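Local coordinates for aerotolerance-related membrane protein (Bacteroides fragilis, PDB 4JDU), which binds calcium through its von Willebrand factor type A domain and is probably involved in aerotolerance as part of a membrane protein, at residues 10-15 against 51-56; 17-22 against 150-155; 37-42 against 71-76; 111-116 against 138-143; 123-128 against 179-184. The protein carries 6 engineered substitutions. All blocks are in the same frame, centred on the assembly; numbering follows the deposited sequence.

Contact 1: 10-15 against 51-56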
# COMPACT_ATOMS: atom_id res chain seq x y z
N GLU A 10 -3.32 1.49 16.21
CA GLU A 10 -2.21 2.03 15.43
C GLU A 10 -2.26 1.43 14.04
O GLU A 10 -2.37 0.21 13.88
CB GLU A 10 -0.87 1.74 16.11
CG GLU A 10 -0.70 2.47 17.42
CD GLU A 10 0.68 2.32 18.01
OE1 GLU A 10 1.56 1.73 17.34
OE2 GLU A 10 0.89 2.80 19.15
N VAL A 11 -2.19 2.28 13.02
CA VAL A 11 -2.29 1.82 11.64
C VAL A 11 -1.06 2.23 10.85
O VAL A 11 -0.76 3.42 10.73
CB VAL A 11 -3.55 2.40 10.94
CG1 VAL A 11 -3.64 1.91 9.49
CG2 VAL A 11 -4.80 2.03 11.72
N MSE A 12 -0.33 1.26 10.31
CA MSE A 12 0.81 1.58 9.45
C MSE A 12 0.44 1.34 8.00
O MSE A 12 0.15 0.20 7.60
CB MSE A 12 2.05 0.77 9.82
CG MSE A 12 3.21 1.02 8.89
SE MSE A 12 3.77 2.88 8.90
CE MSE A 12 4.26 3.05 10.76
N ILE A 13 0.43 2.43 7.24
CA ILE A 13 0.21 2.35 5.80
C ILE A 13 1.52 1.95 5.14
O ILE A 13 2.57 2.50 5.45
CB ILE A 13 -0.23 3.71 5.23
CG1 ILE A 13 -1.45 4.25 5.98
CG2 ILE A 13 -0.51 3.61 3.74
CD1 ILE A 13 -2.69 3.37 5.82
N ALA A 14 1.45 0.99 4.23
CA ALA A 14 2.61 0.68 3.39
C ALA A 14 2.20 0.90 1.94
O ALA A 14 1.43 0.11 1.38
CB ALA A 14 3.08 -0.76 3.61
N LEU A 15 2.68 2.00 1.35
CA LEU A 15 2.26 2.41 0.02
C LEU A 15 3.30 2.06 -1.03
O LEU A 15 4.45 2.50 -0.95
CB LEU A 15 2.00 3.92 -0.01
CG LEU A 15 1.72 4.55 -1.39
CD1 LEU A 15 0.41 4.05 -1.97
CD2 LEU A 15 1.67 6.04 -1.21
N GLY A 51 0.86 5.85 10.58
CA GLY A 51 2.19 6.06 10.05
C GLY A 51 2.21 5.70 8.58
O GLY A 51 1.25 5.11 8.07
N MSE A 52 3.29 6.05 7.89
CA MSE A 52 3.38 5.70 6.49
C MSE A 52 4.77 5.30 6.03
O MSE A 52 5.75 6.04 6.21
CB MSE A 52 2.86 6.82 5.59
CG MSE A 52 2.82 6.41 4.10
SE MSE A 52 1.82 7.57 2.91
CE MSE A 52 2.78 9.21 3.23
N ILE A 53 4.81 4.13 5.41
CA ILE A 53 5.97 3.59 4.73
C ILE A 53 5.71 3.67 3.23
O ILE A 53 4.57 3.47 2.78
CB ILE A 53 6.16 2.11 5.15
CG1 ILE A 53 6.80 2.07 6.54
CG2 ILE A 53 6.99 1.32 4.14
CD1 ILE A 53 6.62 0.75 7.24
N VAL A 54 6.74 4.00 2.46
CA VAL A 54 6.67 3.84 1.01
C VAL A 54 7.64 2.76 0.58
O VAL A 54 8.68 2.52 1.23
CB VAL A 54 6.97 5.16 0.25
CG1 VAL A 54 5.94 6.22 0.59
CG2 VAL A 54 8.41 5.65 0.54
N PHE A 55 7.32 2.06 -0.51
CA PHE A 55 8.23 1.02 -0.97
C PHE A 55 8.22 0.83 -2.48
O PHE A 55 7.22 1.07 -3.16
CB PHE A 55 7.93 -0.32 -0.27
CG PHE A 55 6.63 -0.98 -0.69
CD1 PHE A 55 5.44 -0.67 -0.04
CD2 PHE A 55 6.60 -1.91 -1.73
CE1 PHE A 55 4.25 -1.29 -0.40
CE2 PHE A 55 5.40 -2.52 -2.11
CZ PHE A 55 4.23 -2.20 -1.45
N ALA A 56 9.35 0.36 -2.98
CA ALA A 56 9.45 -0.19 -4.32
C ALA A 56 10.36 -1.40 -4.18
O ALA A 56 9.93 -2.41 -3.62
CB ALA A 56 10.01 0.84 -5.30

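Contact 2: 17-22 against 150-155. With CA (calcium ion), chain C.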
# COMPACT_ATOMS: atom_id res chain seq x y z
N ILE A 17 5.12 2.66 -4.22
CA ILE A 17 5.40 3.79 -5.12
C ILE A 17 6.31 3.36 -6.28
O ILE A 17 6.99 4.18 -6.91
CB ILE A 17 5.97 5.01 -4.37
CG1 ILE A 17 7.32 4.71 -3.72
CG2 ILE A 17 4.96 5.49 -3.32
CD1 ILE A 17 8.05 5.99 -3.29
N SER A 18 6.27 2.06 -6.58
CA SER A 18 7.03 1.52 -7.70
C SER A 18 6.46 2.01 -9.01
O SER A 18 5.34 2.53 -9.07
CB SER A 18 7.07 -0.01 -7.65
OG SER A 18 5.80 -0.59 -7.90
N ASN A 19 7.23 1.83 -10.08
CA ASN A 19 6.87 2.40 -11.36
C ASN A 19 5.52 1.93 -11.91
O ASN A 19 4.81 2.70 -12.55
CB ASN A 19 7.98 2.17 -12.39
CG ASN A 19 8.46 3.46 -13.02
OD1 ASN A 19 7.91 3.89 -14.03
ND2 ASN A 19 9.45 4.09 -12.42
N SER A 20 5.14 0.69 -11.63
CA SER A 20 3.87 0.18 -12.14
C SER A 20 2.66 0.95 -11.60
O SER A 20 1.58 0.94 -12.20
CB SER A 20 3.71 -1.31 -11.88
OG SER A 20 3.74 -1.58 -10.49
N MSE A 21 2.83 1.60 -10.45
CA MSE A 21 1.74 2.39 -9.86
C MSE A 21 1.40 3.63 -10.68
O MSE A 21 0.38 4.29 -10.43
CB MSE A 21 2.06 2.73 -8.40
CG MSE A 21 2.21 1.48 -7.53
SE MSE A 21 0.48 0.68 -7.12
CE MSE A 21 -0.15 2.04 -5.87
N LEU A 22 2.22 3.96 -11.67
CA LEU A 22 1.91 5.09 -12.55
C LEU A 22 0.95 4.71 -13.68
O LEU A 22 0.49 5.58 -14.42
CB LEU A 22 3.18 5.75 -13.08
CG LEU A 22 4.04 6.40 -11.99
CD1 LEU A 22 5.40 6.76 -12.53
CD2 LEU A 22 3.37 7.63 -11.43
N ALA A 150 -2.56 -2.47 -18.20
CA ALA A 150 -2.31 -1.16 -18.81
C ALA A 150 -0.81 -0.91 -18.91
O ALA A 150 -0.03 -1.47 -18.13
CB ALA A 150 -2.99 -0.06 -18.01
N PRO A 151 -0.39 -0.04 -19.84
CA PRO A 151 1.02 0.36 -19.91
C PRO A 151 1.34 1.43 -18.88
O PRO A 151 0.43 1.96 -18.22
CB PRO A 151 1.15 0.93 -21.32
CG PRO A 151 -0.19 1.53 -21.58
CD PRO A 151 -1.19 0.61 -20.90
N ILE A 152 2.62 1.75 -18.72
CA ILE A 152 3.06 2.74 -17.74
C ILE A 152 3.53 4.01 -18.48
O ILE A 152 4.58 4.00 -19.13
CB ILE A 152 4.19 2.17 -16.88
CG1 ILE A 152 3.78 0.82 -16.28
CG2 ILE A 152 4.59 3.17 -15.79
CD1 ILE A 152 4.94 0.05 -15.69
N PRO A 153 2.77 5.10 -18.36
CA PRO A 153 3.15 6.33 -19.08
C PRO A 153 4.37 7.00 -18.46
O PRO A 153 4.59 6.94 -17.24
CB PRO A 153 1.93 7.23 -18.92
CG PRO A 153 1.31 6.78 -17.60
CD PRO A 153 1.51 5.28 -17.60
N ILE A 154 5.14 7.64 -19.31
CA ILE A 154 6.31 8.42 -18.91
C ILE A 154 5.94 9.91 -18.96
O ILE A 154 5.52 10.42 -20.00
CB ILE A 154 7.50 8.11 -19.86
CG1 ILE A 154 7.87 6.63 -19.77
CG2 ILE A 154 8.70 8.99 -19.53
CD1 ILE A 154 8.78 6.15 -20.91
N GLU A 155 6.09 10.61 -17.84
CA GLU A 155 5.78 12.04 -17.80
C GLU A 155 6.60 12.80 -18.84
O GLU A 155 7.80 12.56 -18.99
CB GLU A 155 6.07 12.63 -16.42
CG GLU A 155 5.16 12.16 -15.31
CD GLU A 155 5.66 10.89 -14.63
OE1 GLU A 155 6.70 10.33 -15.06
OE2 GLU A 155 4.99 10.46 -13.66
CA CA C . 5.36 -2.53 -9.04
O HOH W 1 6.86 6.10 -15.85
O HOH W 2 7.06 -1.53 -10.81
O HOH W 3 5.44 -4.19 -10.86

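Contact 3: 37-42 against 71-76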
# COMPACT_ATOMS: atom_id res chain seq x y z
N LEU A 37 -7.08 7.70 -1.42
CA LEU A 37 -7.62 6.75 -0.47
C LEU A 37 -7.00 6.98 0.91
O LEU A 37 -7.72 7.03 1.91
CB LEU A 37 -7.36 5.31 -0.94
CG LEU A 37 -8.24 4.24 -0.30
CD1 LEU A 37 -8.34 3.02 -1.20
CD2 LEU A 37 -7.74 3.83 1.07
N ILE A 38 -5.69 7.16 0.95
CA ILE A 38 -4.99 7.40 2.21
C ILE A 38 -5.49 8.68 2.86
O ILE A 38 -5.73 8.73 4.07
CB ILE A 38 -3.48 7.47 1.99
CG1 ILE A 38 -2.97 6.09 1.57
CG2 ILE A 38 -2.76 7.90 3.27
CD1 ILE A 38 -1.56 6.10 1.08
N SER A 39 -5.67 9.72 2.04
CA SER A 39 -6.21 10.98 2.53
C SER A 39 -7.59 10.80 3.16
O SER A 39 -7.86 11.32 4.25
CB SER A 39 -6.29 11.99 1.38
OG SER A 39 -6.70 13.26 1.84
N LYS A 40 -8.46 10.05 2.49
CA LYS A 40 -9.79 9.78 3.04
C LYS A 40 -9.69 8.97 4.32
O LYS A 40 -10.40 9.24 5.30
CB LYS A 40 -10.67 9.02 2.03
CG LYS A 40 -10.92 9.77 0.75
CD LYS A 40 -11.20 11.23 1.05
CE LYS A 40 -11.36 12.06 -0.21
NZ LYS A 40 -11.63 13.48 0.13
N LEU A 41 -8.80 7.99 4.30
CA LEU A 41 -8.61 7.08 5.43
C LEU A 41 -8.23 7.84 6.70
O LEU A 41 -8.82 7.62 7.76
CB LEU A 41 -7.55 6.03 5.08
CG LEU A 41 -7.25 4.94 6.11
CD1 LEU A 41 -8.53 4.27 6.53
CD2 LEU A 41 -6.30 3.93 5.51
N VAL A 42 -7.26 8.74 6.58
CA VAL A 42 -6.83 9.51 7.75
C VAL A 42 -7.86 10.56 8.18
O VAL A 42 -8.02 10.81 9.38
CB VAL A 42 -5.44 10.17 7.55
CG1 VAL A 42 -4.40 9.12 7.21
CG2 VAL A 42 -5.48 11.25 6.50
N SER A 71 -0.56 15.95 9.02
CA SER A 71 0.80 15.76 8.54
C SER A 71 0.88 14.62 7.54
O SER A 71 1.58 14.72 6.53
CB SER A 71 1.74 15.47 9.71
OG SER A 71 3.05 15.21 9.23
N ALA A 72 0.17 13.53 7.81
CA ALA A 72 0.12 12.40 6.89
C ALA A 72 -0.36 12.84 5.52
O ALA A 72 0.24 12.49 4.51
CB ALA A 72 -0.77 11.30 7.45
N LYS A 73 -1.44 13.61 5.49
CA LYS A 73 -1.97 14.11 4.22
C LYS A 73 -0.94 14.93 3.47
O LYS A 73 -0.86 14.87 2.24
CB LYS A 73 -3.23 14.95 4.43
CG LYS A 73 -4.33 14.23 5.18
CD LYS A 73 -5.73 14.52 4.62
CE LYS A 73 -6.02 16.00 4.50
NZ LYS A 73 -7.47 16.29 4.26
N MSE A 74 -0.13 15.68 4.21
CA MSE A 74 0.89 16.54 3.61
C MSE A 74 2.03 15.75 2.95
O MSE A 74 2.52 16.12 1.89
CB MSE A 74 1.40 17.54 4.64
CG MSE A 74 0.31 18.48 5.15
SE MSE A 74 -0.42 19.61 3.73
CE MSE A 74 -1.99 18.58 3.22
N PHE A 75 2.43 14.65 3.58
CA PHE A 75 3.43 13.76 2.99
C PHE A 75 2.98 13.22 1.62
O PHE A 75 3.80 13.04 0.71
CB PHE A 75 3.75 12.60 3.93
CG PHE A 75 4.83 12.91 4.95
CD1 PHE A 75 4.56 13.68 6.07
CD2 PHE A 75 6.10 12.39 4.78
CE1 PHE A 75 5.55 13.95 7.00
CE2 PHE A 75 7.10 12.66 5.70
CZ PHE A 75 6.82 13.44 6.81
N LEU A 76 1.68 12.97 1.46
CA LEU A 76 1.17 12.51 0.17
C LEU A 76 1.54 13.44 -0.99
O LEU A 76 1.89 12.97 -2.07
CB LEU A 76 -0.35 12.32 0.22
CG LEU A 76 -0.85 11.29 1.22
CD1 LEU A 76 -2.37 11.38 1.33
CD2 LEU A 76 -0.41 9.89 0.81

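Contact 4: 111-116 against 138-143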
# COMPACT_ATOMS: atom_id res chain seq x y z
N ALA A 111 -2.51 -2.58 13.06
CA ALA A 111 -2.92 -3.01 11.72
C ALA A 111 -2.00 -2.43 10.67
O ALA A 111 -1.59 -1.27 10.76
CB ALA A 111 -4.36 -2.60 11.44
N ILE A 112 -1.67 -3.24 9.68
CA ILE A 112 -0.90 -2.81 8.52
C ILE A 112 -1.85 -2.76 7.34
O ILE A 112 -2.66 -3.67 7.16
CB ILE A 112 0.26 -3.77 8.23
CG1 ILE A 112 1.23 -3.80 9.41
CG2 ILE A 112 0.96 -3.40 6.92
CD1 ILE A 112 2.30 -4.87 9.31
N VAL A 113 -1.77 -1.69 6.56
CA VAL A 113 -2.57 -1.58 5.34
C VAL A 113 -1.64 -1.41 4.16
O VAL A 113 -1.03 -0.35 3.98
CB VAL A 113 -3.56 -0.40 5.41
CG1 VAL A 113 -4.40 -0.33 4.13
CG2 VAL A 113 -4.47 -0.52 6.63
N VAL A 114 -1.48 -2.48 3.38
CA VAL A 114 -0.64 -2.46 2.18
C VAL A 114 -1.48 -2.00 1.00
O VAL A 114 -2.55 -2.56 0.75
CB VAL A 114 -0.05 -3.85 1.88
CG1 VAL A 114 0.90 -3.78 0.71
CG2 VAL A 114 0.68 -4.40 3.11
N ILE A 115 -1.01 -0.97 0.29
CA ILE A 115 -1.70 -0.43 -0.88
C ILE A 115 -0.81 -0.60 -2.11
O ILE A 115 0.27 -0.02 -2.20
CB ILE A 115 -2.10 1.04 -0.67
CG1 ILE A 115 -2.82 1.18 0.68
CG2 ILE A 115 -2.99 1.53 -1.80
CD1 ILE A 115 -3.29 2.57 1.00
N THR A 116 -1.25 -1.44 -3.04
CA THR A 116 -0.36 -1.94 -4.08
C THR A 116 -1.15 -2.51 -5.24
O THR A 116 -2.33 -2.81 -5.09
CB THR A 116 0.56 -3.05 -3.49
OG1 THR A 116 1.49 -3.51 -4.48
CG2 THR A 116 -0.27 -4.25 -2.97
N GLN A 138 -2.49 -7.40 12.32
CA GLN A 138 -3.29 -7.69 11.12
C GLN A 138 -2.69 -7.06 9.87
O GLN A 138 -2.20 -5.93 9.90
CB GLN A 138 -4.70 -7.14 11.32
CG GLN A 138 -5.60 -7.24 10.11
CD GLN A 138 -6.95 -6.61 10.36
OE1 GLN A 138 -7.06 -5.39 10.53
NE2 GLN A 138 -8.00 -7.44 10.41
N VAL A 139 -2.72 -7.80 8.77
CA VAL A 139 -2.28 -7.25 7.49
C VAL A 139 -3.43 -7.25 6.49
O VAL A 139 -3.96 -8.31 6.13
CB VAL A 139 -1.10 -8.01 6.88
CG1 VAL A 139 -0.61 -7.30 5.62
CG2 VAL A 139 0.02 -8.18 7.89
N ASN A 140 -3.80 -6.05 6.07
CA ASN A 140 -4.85 -5.81 5.09
C ASN A 140 -4.22 -5.38 3.78
O ASN A 140 -3.14 -4.80 3.76
CB ASN A 140 -5.78 -4.70 5.59
CG ASN A 140 -6.37 -5.01 6.95
OD1 ASN A 140 -7.23 -5.89 7.08
ND2 ASN A 140 -5.92 -4.29 7.98
N VAL A 141 -4.90 -5.66 2.68
CA VAL A 141 -4.39 -5.26 1.37
C VAL A 141 -5.47 -4.55 0.55
O VAL A 141 -6.58 -5.07 0.38
CB VAL A 141 -3.84 -6.47 0.59
CG1 VAL A 141 -3.28 -6.02 -0.75
CG2 VAL A 141 -2.77 -7.21 1.39
N LEU A 142 -5.13 -3.36 0.06
CA LEU A 142 -5.98 -2.64 -0.87
C LEU A 142 -5.32 -2.72 -2.24
O LEU A 142 -4.21 -2.20 -2.44
CB LEU A 142 -6.19 -1.18 -0.43
CG LEU A 142 -6.62 -1.00 1.02
CD1 LEU A 142 -6.87 0.46 1.34
CD2 LEU A 142 -7.84 -1.85 1.35
N GLY A 143 -5.98 -3.41 -3.16
CA GLY A 143 -5.43 -3.61 -4.49
C GLY A 143 -5.89 -2.51 -5.42
O GLY A 143 -7.10 -2.28 -5.55

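Contact 5: 123-128 against 179-184. Engineered in segment 123-128: Ala127 (natural residue Glu).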
# COMPACT_ATOMS: atom_id res chain seq x y z
N GLY A 123 10.07 -12.80 -3.41
CA GLY A 123 9.29 -13.74 -2.63
C GLY A 123 9.23 -13.30 -1.18
O GLY A 123 9.97 -12.41 -0.76
N GLY A 124 8.32 -13.90 -0.41
CA GLY A 124 8.28 -13.65 1.02
C GLY A 124 7.20 -12.72 1.54
O GLY A 124 7.12 -12.48 2.75
N ALA A 125 6.36 -12.19 0.66
CA ALA A 125 5.26 -11.34 1.10
C ALA A 125 4.26 -12.13 1.94
O ALA A 125 3.81 -11.65 2.99
CB ALA A 125 4.57 -10.70 -0.09
N VAL A 126 3.91 -13.33 1.49
CA VAL A 126 2.97 -14.17 2.23
C VAL A 126 3.56 -14.56 3.59
O VAL A 126 2.88 -14.47 4.61
CB VAL A 126 2.55 -15.41 1.40
CG1 VAL A 126 1.67 -16.32 2.21
CG2 VAL A 126 1.83 -14.99 0.13
N ALA A 127 4.83 -14.96 3.59
CA ALA A 127 5.53 -15.32 4.83
C ALA A 127 5.60 -14.13 5.79
O ALA A 127 5.46 -14.30 7.00
CB ALA A 127 6.93 -15.83 4.51
N ALA A 128 5.82 -12.94 5.25
CA ALA A 128 5.85 -11.75 6.08
C ALA A 128 4.48 -11.49 6.71
O ALA A 128 4.40 -11.12 7.89
CB ALA A 128 6.31 -10.52 5.28
N GLN A 179 -4.93 -11.23 -2.37
CA GLN A 179 -5.89 -11.96 -1.55
C GLN A 179 -5.18 -12.93 -0.60
O GLN A 179 -5.59 -13.09 0.55
CB GLN A 179 -6.90 -12.70 -2.43
CG GLN A 179 -7.86 -11.75 -3.16
CD GLN A 179 -8.68 -12.46 -4.22
OE1 GLN A 179 -8.24 -13.46 -4.79
NE2 GLN A 179 -9.87 -11.94 -4.50
N GLU A 180 -4.11 -13.56 -1.07
CA GLU A 180 -3.42 -14.53 -0.23
C GLU A 180 -2.69 -13.81 0.90
O GLU A 180 -2.66 -14.29 2.04
CB GLU A 180 -2.46 -15.38 -1.06
CG GLU A 180 -1.92 -16.59 -0.30
CD GLU A 180 -0.85 -17.34 -1.06
OE1 GLU A 180 -0.46 -16.88 -2.15
OE2 GLU A 180 -0.40 -18.39 -0.55
N ILE A 181 -2.12 -12.65 0.60
CA ILE A 181 -1.44 -11.85 1.62
C ILE A 181 -2.41 -11.44 2.72
O ILE A 181 -2.10 -11.61 3.91
CB ILE A 181 -0.76 -10.61 1.00
CG1 ILE A 181 0.40 -11.05 0.10
CG2 ILE A 181 -0.26 -9.66 2.10
CD1 ILE A 181 0.92 -9.95 -0.82
N ALA A 182 -3.58 -10.94 2.35
CA ALA A 182 -4.57 -10.54 3.34
C ALA A 182 -5.07 -11.74 4.14
O ALA A 182 -5.25 -11.64 5.36
CB ALA A 182 -5.74 -9.83 2.68
N LYS A 183 -5.29 -12.87 3.47
CA LYS A 183 -5.73 -14.08 4.16
C LYS A 183 -4.72 -14.49 5.23
O LYS A 183 -5.08 -14.69 6.40
CB LYS A 183 -5.94 -15.22 3.16
CG LYS A 183 -6.09 -16.59 3.83
CD LYS A 183 -5.98 -17.72 2.82
CE LYS A 183 -5.99 -19.08 3.50
NZ LYS A 183 -5.85 -20.17 2.50
N GLU A 184 -3.46 -14.59 4.83
CA GLU A 184 -2.44 -15.04 5.77
C GLU A 184 -2.16 -13.98 6.82
O GLU A 184 -1.66 -14.31 7.90
CB GLU A 184 -1.16 -15.45 5.04
CG GLU A 184 -1.33 -16.69 4.15
CD GLU A 184 -1.76 -17.94 4.88
OE1 GLU A 184 -2.32 -18.84 4.22
OE2 GLU A 184 -1.54 -18.05 6.11

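Contact 1: 10-15 against 51-56
Val11, Ile13 and Leu15 pair with Gly51, Ile53 and Phe55 through five backbone hydrogen bonds. The donors run in turn from Gly51 N to Val11 O, Ile13 N to Gly51 O, Ile53 N to Ile13 O, Leu15 N to Ile53 O, and Phe55 N to Leu15 O. The bond from Ile53 N to Ile13 O measures 2.8 Å. Weaker CA-H...O contacts fill in between: Val54 CA comes within 3.3 Å of Leu15 O, which therefore takes two donors.

Apolar packing divides over the two faces. On one, Ile53 CD1 lies 3.8 Å from Met12 CG, the two chains crossing at about a right angle in one of two Met12 conformers, a less certain contact, and helix 91-99 covers them. On the other, Ile13, Leu15 and Met52 meet beneath Ile38 of helix 37-43.

The Phe55 ring closes the far end. With its CG between backbone N and carbonyl carbon (chi1 71°), the ring turns back toward 10-15, and Ala14 O sits 3.6 Å from Phe55 CE1, at the ring edge and near its plane. The same ring neighbours Thr89, a calcium ligand. These are neighbouring parallel strands of the open, helix-covered sheet of a von Willebrand factor type A domain.

Contact 2: 17-22 against 150-155
Ile152 packs against Asn19, Ser20 and Leu22 without one direct hydrogen bond between 17-22 and 150-155, although 17-22 carries a calcium ion. The first segment is the loop of a metal-ion-dependent adhesion site (MIDAS), closed into a 3-10 turn after strand 9-16. Ile152 is the wedge: its CG2 methyl lies 3.3 Å from Asn19 O, while CD1 reaches Ser20 CA at 3.7 Å. Leu22 CB rests against the same CG2 at 4.0 Å. Further along, the Pro153 ring leans its CD on Leu22 O, and the bent chain of Glu155 crosses Leu22 at about a right angle. Polar linkage comes through a water, which donates to Pro153 O and, in one of two Asn19 conformers, to OD1.

Calcium is held by both serine hydroxyls, Ser18 OG at 2.3 Å and Ser20 OG, by Thr89 and by two waters. Each serine turns its OG in between its backbone N and carbonyl carbon (chi1 68° and 61°), which aims both at the ion. Asp16 hydrogen-bonds to Ser18 OG and Asp117 to Ser20 OG, a second shell that probably positions the ligands. One of the metal waters is gripped also by the turn, Ser20 N donating to it at 3.0 Å.

Contact 3: 37-42 against 71-76
Where Ile38, Ser39 and Val42 meet Ala72, Lys73 and Leu76, no flat group takes part. The one ring in the two segments, Phe75, has Ser71 O of its own helix at its edge, in the ring plane, and packs on Gln62 and Leu63 of strand 59-66.

The helices run antiparallel, their short segments at 174° with axes 9.5 Å apart, and side chains fill the seam. At one end Leu76 lays its two methyls against helix 37-43. Leu76 CD2 lies 3.9 Å from Ile38 CG2, the two chains meeting at a slant, and CD1 settles beside Ser39 N and CB. At the other end Val42 CG1 faces Ala72 CB at 4.2 Å.

On the side away from the sheet runs the Lys73 chain, kinked at chi2 and chi3 so that it folds across the neighbouring helix. Lys73 CG is pressed to 3.5 Å from Val42 CG2, tighter than usual for two carbons. One atom on, Lys73 CD is 3.2 Å from Ser39 OG, a contact of carbon with hydroxyl. The ammonium group carries on to a salt bridge with Asp43, in the last turn of helix 37-43.

Met52 of strand 49-55 touches both Ile38 and Leu76 from the sheet below. The chemistry implies a seam closed by carbon packing, in which lysine spends its methylenes on the apolar interface and keeps its charge for the Asp43 carboxylate.

Contact 4: 111-116 against 138-143
Ile112 and Val114 trade backbone hydrogen bonds with Gln138, Asn140 and Leu142, and the shortest are Ile112 N to Gln138 O and Leu142 N to Val114 O. Leu142 N lies 2.8 Å from Val114 O. Asn140 N to Ile112 O, Val114 N to Asn140 O and Thr116 N to Leu142 O complete the set. This pairing is the parallel strand pair of a beta-alpha-beta crossover whose connecting helix is 125-134, and strand 109-116 is central in the sheet of the von Willebrand factor type A fold.

Asn140 adds a side-chain layer. Its ND2 donates to Gln138 OE1 at 3.0 Å; the acceptor lies in the Asn140 amide plane, whereas the donor stands above the Gln138 carbonyl plane, 57° out of it. The same ND2 makes a weak bond to Ile112 O, which already accepts Asn140 N. Asn140 OD1 takes Ile188 N, and Gln138 NE2 goes to Glu205 and Asn186 O, so both buried amides are held at either end. Thr116 OG1 is bonded to Asp16 and Gly118 N, next to the calcium site.

Packing follows on both faces. With Val113 and Ile115, Leu142 forms one cluster: it lies side by side with Ile115, and Leu142 CD1 is 3.8 Å from Val113 CG1. On the reverse, Thr116 CG2 meets Val141 CG1 at a slant, and Val114 CG2 sits 4.0 Å from Val139 CG1.

Contact 5: 123-128 against 179-184
Val126 works its way into the side of helix 175-184, touching Glu180, Ile181 and Glu184. From CB the chain forks. CG1 is set anti to the backbone N (chi1 176°) and goes to Glu184, where CG lies 3.6 Å away and CB a little further. Val126 CG1 also comes within 4.0 Å of Glu180 OE2. Val126 CG2, the other branch, meets Glu180 OE1 at 3.7 Å, with the carboxylate carbon CD scarcely more distant, and also approaches Ile181 CG1 at 4.2 Å. Glu180, extended beyond CG, crosses Val126 at about a right angle, and CG2 of the valine sits over the face of the Glu180 carboxylate.

Both helices belong to the layer that covers one side of the central sheet of the von Willebrand factor type A domain, together with helix 91-99: Ile95 of that helix touches both Ala128 and Ile181. Helix 125-134 starts here, with Gly124 as its N-cap.

One residue earlier, Ala125 CB packs on Ile181 CD1 at 3.8 Å, deeper towards the sheet. Glu184 bends at chi2 (-60°), which carries its carboxylate away from Val126 and leaves CB and CG to do the touching; OE2 has a long, weak ion pair with Lys130. At the end of the helix, Glu184 O accepts a hydrogen bond from Ser133 OG, about two turns further along helix 125-134.

In the fold
Contacts 1 and 4 lie in one six-stranded sheet, centres 9 Å apart (all distances are between centres), joined where strands 9-16 and 109-116 pair. Helices flank it on two sides. Contact 3 packs on one face, 11 Å from contact 1, and contact 5 on the other, 10 Å from contact 4; those two helix pairs are 25 Å apart and do not touch. Contact 2 stands off the carboxyl-end edge of the strands, about 20 Å from contacts 1 and 4, yet Ile17 reaches Phe55 and Met21 reaches Thr116. Along the chain, contacts 3 and 4 fall between the two segments of contact 2. Such a layered sheet presents the calcium site at its strand ends.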